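Local coordinates for flocculation protein FLO11 (Saccharomyces cerevisiae, PDB 4UYT), which mediates homotypic cell-cell adhesion between yeast cells during flocculation and also supports invasive growth, pseudohypha formation and biofilm development, at residues V39-I49 with F166-N174. Numbering follows the deposited sequence. Where two conformers were deposited one is given.
With NA (sodium ion), chain G.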
# COMPACT_ATOMS: atom_id res chain seq x y z
N VAL A 39 4.51 -0.12 12.47
CA VAL A 39 5.80 0.37 12.00
C VAL A 39 6.81 0.05 13.09
O VAL A 39 6.61 0.42 14.24
CB VAL A 39 5.76 1.89 11.73
CG1 VAL A 39 7.16 2.39 11.42
CG2 VAL A 39 4.78 2.26 10.63
N SER A 40 7.91 -0.59 12.71
CA SER A 40 9.02 -0.86 13.61
C SER A 40 10.30 -0.41 12.97
O SER A 40 10.62 -0.76 11.83
CB SER A 40 9.09 -2.36 13.90
OG SER A 40 10.16 -2.72 14.72
N TRP A 41 11.09 0.33 13.72
CA TRP A 41 12.43 0.70 13.25
C TRP A 41 13.36 -0.49 13.36
O TRP A 41 13.46 -1.10 14.45
CB TRP A 41 12.94 1.85 14.11
CG TRP A 41 14.31 2.33 13.74
CD1 TRP A 41 14.75 2.70 12.50
CD2 TRP A 41 15.41 2.47 14.63
NE1 TRP A 41 16.04 3.05 12.57
CE2 TRP A 41 16.52 2.93 13.86
CE3 TRP A 41 15.54 2.24 15.99
CZ2 TRP A 41 17.73 3.28 14.43
CZ3 TRP A 41 16.81 2.59 16.56
CH2 TRP A 41 17.85 3.09 15.78
N VAL A 42 14.08 -0.77 12.27
CA VAL A 42 15.02 -1.88 12.21
C VAL A 42 16.43 -1.38 12.60
O VAL A 42 17.00 -1.84 13.60
CB VAL A 42 15.00 -2.58 10.85
CG1 VAL A 42 15.87 -3.81 10.89
CG2 VAL A 42 13.57 -2.90 10.43
N GLN A 43 16.96 -0.48 11.80
CA GLN A 43 18.22 0.22 12.04
C GLN A 43 18.34 1.24 10.90
O GLN A 43 17.52 1.27 9.98
CB GLN A 43 19.43 -0.70 12.10
CG GLN A 43 19.66 -1.47 10.82
CD GLN A 43 20.94 -2.26 10.86
OE1 GLN A 43 21.09 -3.15 11.66
NE2 GLN A 43 21.90 -1.92 10.00
N ASP A 44 19.37 2.07 10.94
CA ASP A 44 19.58 3.06 9.89
C ASP A 44 18.30 3.88 9.75
O ASP A 44 17.77 4.36 10.77
CB ASP A 44 20.03 2.37 8.58
CG ASP A 44 21.31 1.54 8.74
OD1 ASP A 44 22.22 1.97 9.48
OD2 ASP A 44 21.38 0.45 8.14
N ASN A 45 17.83 4.05 8.53
CA ASN A 45 16.48 4.66 8.31
C ASN A 45 15.50 3.66 7.73
O ASN A 45 14.60 4.02 6.96
CB ASN A 45 16.55 5.93 7.44
CG ASN A 45 17.25 7.02 8.19
OD1 ASN A 45 16.74 7.47 9.22
ND2 ASN A 45 18.39 7.45 7.72
N THR A 46 15.70 2.41 8.12
CA THR A 46 14.93 1.29 7.62
C THR A 46 13.86 0.91 8.64
O THR A 46 14.16 0.72 9.83
CB THR A 46 15.85 0.11 7.38
OG1 THR A 46 16.90 0.53 6.50
CG2 THR A 46 15.11 -1.04 6.77
N TYR A 47 12.62 0.78 8.14
CA TYR A 47 11.47 0.42 8.98
C TYR A 47 10.76 -0.74 8.34
O TYR A 47 10.61 -0.80 7.12
CB TYR A 47 10.47 1.61 9.08
CG TYR A 47 11.10 2.84 9.62
CD1 TYR A 47 11.85 3.69 8.81
CD2 TYR A 47 10.96 3.18 10.96
CE1 TYR A 47 12.44 4.80 9.32
CE2 TYR A 47 11.54 4.32 11.47
CZ TYR A 47 12.29 5.13 10.64
OH TYR A 47 12.86 6.25 11.16
N GLN A 48 10.30 -1.64 9.20
CA GLN A 48 9.43 -2.72 8.80
C GLN A 48 8.00 -2.28 9.04
O GLN A 48 7.63 -1.95 10.18
CB GLN A 48 9.76 -3.98 9.60
CG GLN A 48 8.97 -5.18 9.14
CD GLN A 48 9.46 -6.44 9.77
OE1 GLN A 48 9.34 -6.62 10.96
NE2 GLN A 48 10.02 -7.33 8.97
N ILE A 49 7.20 -2.20 7.98
CA ILE A 49 5.84 -1.73 8.06
C ILE A 49 4.87 -2.80 7.63
O ILE A 49 5.24 -3.66 6.82
CB ILE A 49 5.63 -0.43 7.24
CG1 ILE A 49 5.58 -0.65 5.73
CG2 ILE A 49 6.70 0.56 7.63
CD1 ILE A 49 5.22 0.60 4.95
N PHE A 166 1.54 8.39 4.85
CA PHE A 166 1.62 8.21 6.29
C PHE A 166 2.95 8.70 6.78
O PHE A 166 3.94 8.72 6.03
CB PHE A 166 1.46 6.74 6.67
CG PHE A 166 0.07 6.23 6.45
CD1 PHE A 166 -0.34 5.82 5.19
CD2 PHE A 166 -0.83 6.15 7.52
CE1 PHE A 166 -1.64 5.39 5.00
CE2 PHE A 166 -2.14 5.70 7.31
CZ PHE A 166 -2.52 5.32 6.06
N TYR A 167 3.01 9.02 8.07
CA TYR A 167 4.28 9.38 8.69
C TYR A 167 4.32 8.84 10.11
O TYR A 167 3.32 8.42 10.69
CB TYR A 167 4.50 10.89 8.61
CG TYR A 167 3.56 11.77 9.42
CD1 TYR A 167 3.72 11.90 10.79
CD2 TYR A 167 2.63 12.57 8.80
CE1 TYR A 167 2.97 12.76 11.54
CE2 TYR A 167 1.84 13.46 9.55
CZ TYR A 167 2.03 13.53 10.93
OH TYR A 167 1.31 14.39 11.74
N TRP A 168 5.52 8.81 10.67
CA TRP A 168 5.75 8.23 11.99
C TRP A 168 7.08 8.78 12.54
O TRP A 168 7.82 9.48 11.87
CB TRP A 168 5.79 6.72 11.94
CG TRP A 168 6.76 6.15 10.95
CD1 TRP A 168 8.12 6.01 11.09
CD2 TRP A 168 6.44 5.63 9.66
NE1 TRP A 168 8.66 5.44 9.96
CE2 TRP A 168 7.66 5.17 9.08
CE3 TRP A 168 5.25 5.45 8.95
CZ2 TRP A 168 7.71 4.52 7.86
CZ3 TRP A 168 5.30 4.81 7.74
CH2 TRP A 168 6.52 4.35 7.21
N ASN A 169 7.37 8.43 13.78
CA ASN A 169 8.55 8.95 14.45
C ASN A 169 9.86 8.37 13.89
O ASN A 169 9.99 7.15 13.73
CB ASN A 169 8.50 8.72 15.94
CG ASN A 169 7.63 9.75 16.66
OD1 ASN A 169 6.63 10.23 16.14
ND2 ASN A 169 8.01 10.08 17.88
N ILE A 170 10.83 9.24 13.72
CA ILE A 170 12.19 8.84 13.35
C ILE A 170 12.72 7.86 14.39
O ILE A 170 12.63 8.10 15.61
CB ILE A 170 13.09 10.08 13.25
CG1 ILE A 170 12.64 10.99 12.09
CG2 ILE A 170 14.56 9.69 13.08
CD1 ILE A 170 13.19 12.40 12.18
N ASP A 171 13.25 6.75 13.90
CA ASP A 171 13.81 5.65 14.69
C ASP A 171 12.77 5.05 15.66
O ASP A 171 13.13 4.30 16.57
CB ASP A 171 15.07 6.07 15.43
CG ASP A 171 16.14 6.61 14.50
OD1 ASP A 171 16.12 6.22 13.29
OD2 ASP A 171 16.97 7.42 14.94
N CYS A 172 11.48 5.37 15.43
CA CYS A 172 10.45 5.00 16.39
C CYS A 172 10.79 5.38 17.82
O CYS A 172 10.39 4.71 18.76
CB CYS A 172 10.00 3.58 16.26
SG CYS A 172 9.23 3.27 14.63
N ASP A 173 11.50 6.49 17.98
CA ASP A 173 11.74 7.03 19.29
C ASP A 173 10.49 7.78 19.73
O ASP A 173 10.21 8.90 19.31
CB ASP A 173 12.92 7.97 19.27
CG ASP A 173 13.22 8.58 20.60
OD1 ASP A 173 12.39 8.47 21.53
OD2 ASP A 173 14.34 9.13 20.76
N ASN A 174 9.68 7.11 20.55
CA ASN A 174 8.37 7.64 20.92
C ASN A 174 8.44 8.79 21.92
O ASN A 174 7.42 9.41 22.20
CB ASN A 174 7.52 6.52 21.47
CG ASN A 174 7.25 5.45 20.44
OD1 ASN A 174 7.67 4.28 20.61
ND2 ASN A 174 6.63 5.83 19.38
NA NA G . 5.64 -3.70 11.22
O HOH W 1 17.77 7.47 11.74
O HOH W 2 6.86 -5.60 12.05
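Trp168, Val39, Tyr47 and Ile49 form a small core where the beta-hairpin 39-49 of the fibronectin type III-like Flo11 adhesin domain meets strand 166-169, which belongs to a separate three-stranded antiparallel sheet. The indole of Trp168 is the wedge. With chi1 at 54°, its CG sits between the backbone N and the carbonyl carbon, and the ring enters the groove between the Val39 and Tyr47 side chains. Val39 CG1 stands 3.5 Å from the centroid of the five-membered ring, almost exactly on the ring normal, a CH-pi contact; its CG2 lies over the same face near CE3. Ile49 CG2 meets the far corner, 3.8 Å from Trp168 CH2. The indole edge drives into the face of Tyr47 in a T-shaped stack (planes at 63°), setting Trp168 NE1 over the phenol centre, while Trp41 CD1 lies over the opposite face. Cys172, disulfide-bonded to Cys8, fills the notch beside Val39 and Trp41 and presents its sulfur to the Tyr47 edge.

Nearer the hairpin turn, the Trp41 indole is a shelf for Asp171, whose CA lies 3.6 Å from the five-membered ring centroid. Trp41 NE1 donates in the ring plane to Asp44 O (2.8 Å), holding the indole against the hairpin turn. One water bridges Asp171 OD1 and Asn45 OD1. At the phenol tip, Asp171 N donates to Tyr47 OH across 2.8 Å, at 164°.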